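Local coordinates for protein 3-dehydroquinate dehydratase (Clostridium difficile, PDB 4H3D) that catalyses the cis-dehydration of 3-dehydroquinate to 3-dehydroshikimate, the third step of the chorismate pathway, through an imine intermediate on an active-site lysine, at residues I79-T84 and G112-I117. Residues are numbered along the deposited sequence; the frame is centred on the assembly and turned at random.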
loop_
_atom_site.group_PDB
_atom_site.type_symbol
_atom_site.label_atom_id
_atom_site.label_comp_id
_atom_site.label_asym_id
_atom_site.label_seq_id
_atom_site.Cartn_x
_atom_site.Cartn_y
_atom_site.Cartn_z
ATOM N N ILE B 79 18.287 21.306 -3.828
ATOM C CA ILE B 79 17.113 20.420 -3.861
ATOM C C ILE B 79 16.308 20.754 -5.135
ATOM O O ILE B 79 16.059 21.926 -5.412
ATOM C CB ILE B 79 16.226 20.608 -2.608
ATOM C CG1 ILE B 79 16.953 20.107 -1.365
ATOM C CG2 ILE B 79 14.923 19.834 -2.749
ATOM C CD1 ILE B 79 16.177 20.320 -0.062
ATOM N N PRO B 80 15.933 19.739 -5.932
ATOM C CA PRO B 80 15.137 20.068 -7.119
ATOM C C PRO B 80 13.847 20.819 -6.759
ATOM O O PRO B 80 13.171 20.457 -5.799
ATOM C CB PRO B 80 14.810 18.703 -7.717
ATOM C CG PRO B 80 15.964 17.804 -7.281
ATOM C CD PRO B 80 16.482 18.371 -5.975
ATOM N N LEU B 81 13.529 21.860 -7.523
ATOM C CA LEU B 81 12.343 22.664 -7.275
ATOM C C LEU B 81 11.382 22.580 -8.448
ATOM O O LEU B 81 11.759 22.867 -9.607
ATOM C CB LEU B 81 12.735 24.130 -7.040
ATOM C CG LEU B 81 11.613 25.127 -6.773
ATOM C CD1 LEU B 81 10.871 24.781 -5.505
ATOM C CD2 LEU B 81 12.198 26.557 -6.674
ATOM N N LEU B 82 10.150 22.184 -8.141
ATOM C CA LEU B 82 9.041 22.124 -9.115
ATOM C C LEU B 82 8.166 23.363 -8.929
ATOM O O LEU B 82 7.748 23.659 -7.812
ATOM C CB LEU B 82 8.200 20.863 -8.869
ATOM C CG LEU B 82 6.798 20.783 -9.526
ATOM C CD1 LEU B 82 6.885 20.900 -11.067
ATOM C CD2 LEU B 82 6.072 19.487 -9.088
ATOM N N PHE B 83 7.896 24.081 -10.018
ATOM C CA PHE B 83 7.060 25.287 -9.992
ATOM C C PHE B 83 5.711 24.908 -10.565
ATOM O O PHE B 83 5.639 24.422 -11.684
ATOM C CB PHE B 83 7.701 26.379 -10.835
ATOM C CG PHE B 83 6.956 27.673 -10.823
ATOM C CD1 PHE B 83 7.051 28.518 -9.752
ATOM C CD2 PHE B 83 6.180 28.057 -11.905
ATOM C CE1 PHE B 83 6.365 29.745 -9.732
ATOM C CE2 PHE B 83 5.504 29.285 -11.894
ATOM C CZ PHE B 83 5.609 30.122 -10.802
ATOM N N THR B 84 4.647 25.109 -9.786
ATOM C CA THR B 84 3.293 24.732 -10.198
ATOM C C THR B 84 2.249 25.806 -9.898
ATOM O O THR B 84 2.002 26.125 -8.741
ATOM C CB THR B 84 2.793 23.430 -9.461
ATOM O OG1 THR B 84 3.686 22.329 -9.725
ATOM C CG2 THR B 84 1.352 23.043 -9.937
ATOM N N GLY B 112 16.144 30.293 -14.582
ATOM C CA GLY B 112 17.123 29.251 -14.347
ATOM C C GLY B 112 17.048 28.746 -12.900
ATOM O O GLY B 112 17.828 27.894 -12.503
ATOM N N LEU B 113 16.086 29.252 -12.127
ATOM C CA LEU B 113 15.944 28.872 -10.714
ATOM C C LEU B 113 15.025 27.669 -10.460
ATOM O O LEU B 113 15.035 27.125 -9.352
ATOM C CB LEU B 113 15.453 30.071 -9.887
ATOM C CG LEU B 113 16.338 31.320 -9.936
ATOM C CD1 LEU B 113 15.786 32.410 -9.019
ATOM C CD2 LEU B 113 17.777 30.980 -9.550
ATOM N N VAL B 114 14.224 27.262 -11.454
ATOM C CA VAL B 114 13.336 26.082 -11.295
ATOM C C VAL B 114 13.812 24.924 -12.157
ATOM O O VAL B 114 14.278 25.116 -13.284
ATOM C CB VAL B 114 11.837 26.405 -11.598
ATOM C CG1 VAL B 114 11.320 27.491 -10.637
ATOM C CG2 VAL B 114 11.628 26.824 -13.034
ATOM N N ASP B 115 13.685 23.720 -11.624
ATOM C CA ASP B 115 14.154 22.512 -12.290
ATOM C C ASP B 115 13.063 21.835 -13.106
ATOM O O ASP B 115 13.362 21.166 -14.111
ATOM C CB ASP B 115 14.712 21.571 -11.241
ATOM C CG ASP B 115 15.846 22.192 -10.495
ATOM O OD1 ASP B 115 16.894 22.428 -11.127
ATOM O OD2 ASP B 115 15.694 22.471 -9.290
ATOM N N LEU B 116 11.816 21.990 -12.646
ATOM C CA LEU B 116 10.626 21.478 -13.332
ATOM C C LEU B 116 9.482 22.466 -13.202
ATOM O O LEU B 116 9.437 23.262 -12.264
ATOM C CB LEU B 116 10.110 20.160 -12.719
ATOM C CG LEU B 116 11.085 19.057 -12.333
ATOM C CD1 LEU B 116 11.551 19.236 -10.882
ATOM C CD2 LEU B 116 10.430 17.704 -12.483
ATOM N N ILE B 117 8.554 22.397 -14.145
ATOM C CA ILE B 117 7.315 23.154 -14.074
ATOM C C ILE B 117 6.180 22.201 -14.382
ATOM O O ILE B 117 6.376 21.227 -15.104
ATOM C CB ILE B 117 7.241 24.362 -15.068
ATOM C CG1 ILE B 117 7.477 23.908 -16.519
ATOM C CG2 ILE B 117 8.222 25.414 -14.669
ATOM C CD1 ILE B 117 7.167 25.019 -17.586
#
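Asp115 reaches across to the start of strand 81-84, where its OD2 accepts the backbone N-H of Leu81 (2.9 Å) through the anti lone pair. With CG anti to its own carbonyl carbon (chi1 -60°), OD2 also lies beside Pro80 CA. An acid suits this place because Arg73 forms a salt bridge to the same OD2 and Lys11 one to OD1. Leu81 O in turn accepts two N-H groups: Asp115 N lies in its carbonyl plane at 2.9 Å, while Leu116 N is tilted from that plane at 3.2 Å. Further along, Phe83 N donates to Leu116 O (2.8 Å), continuing the parallel pairing of neighbouring strands in this TIM barrel, joined by helix 98-110 in a right-handed beta-alpha-beta crossover. Leu82 and Leu116 face the barrel interior, which their apolar chains fill; Leu82 CD1 meets Leu116 CB (3.7 Å), its side chain about 6 Å from that of Schiff-base Lys174. On the helix-facing side, branching at CB holds methyls close to the backbone: Val114 CG1 packs against Phe83 CB (3.8 Å), the Val114 side chain crossing Leu81's at a slant, and Ile117 CG2 approaches Phe83 CB at 4.0 Å. The longer Phe83 side chain reaches Asn105 and Ile108 of helix 98-110.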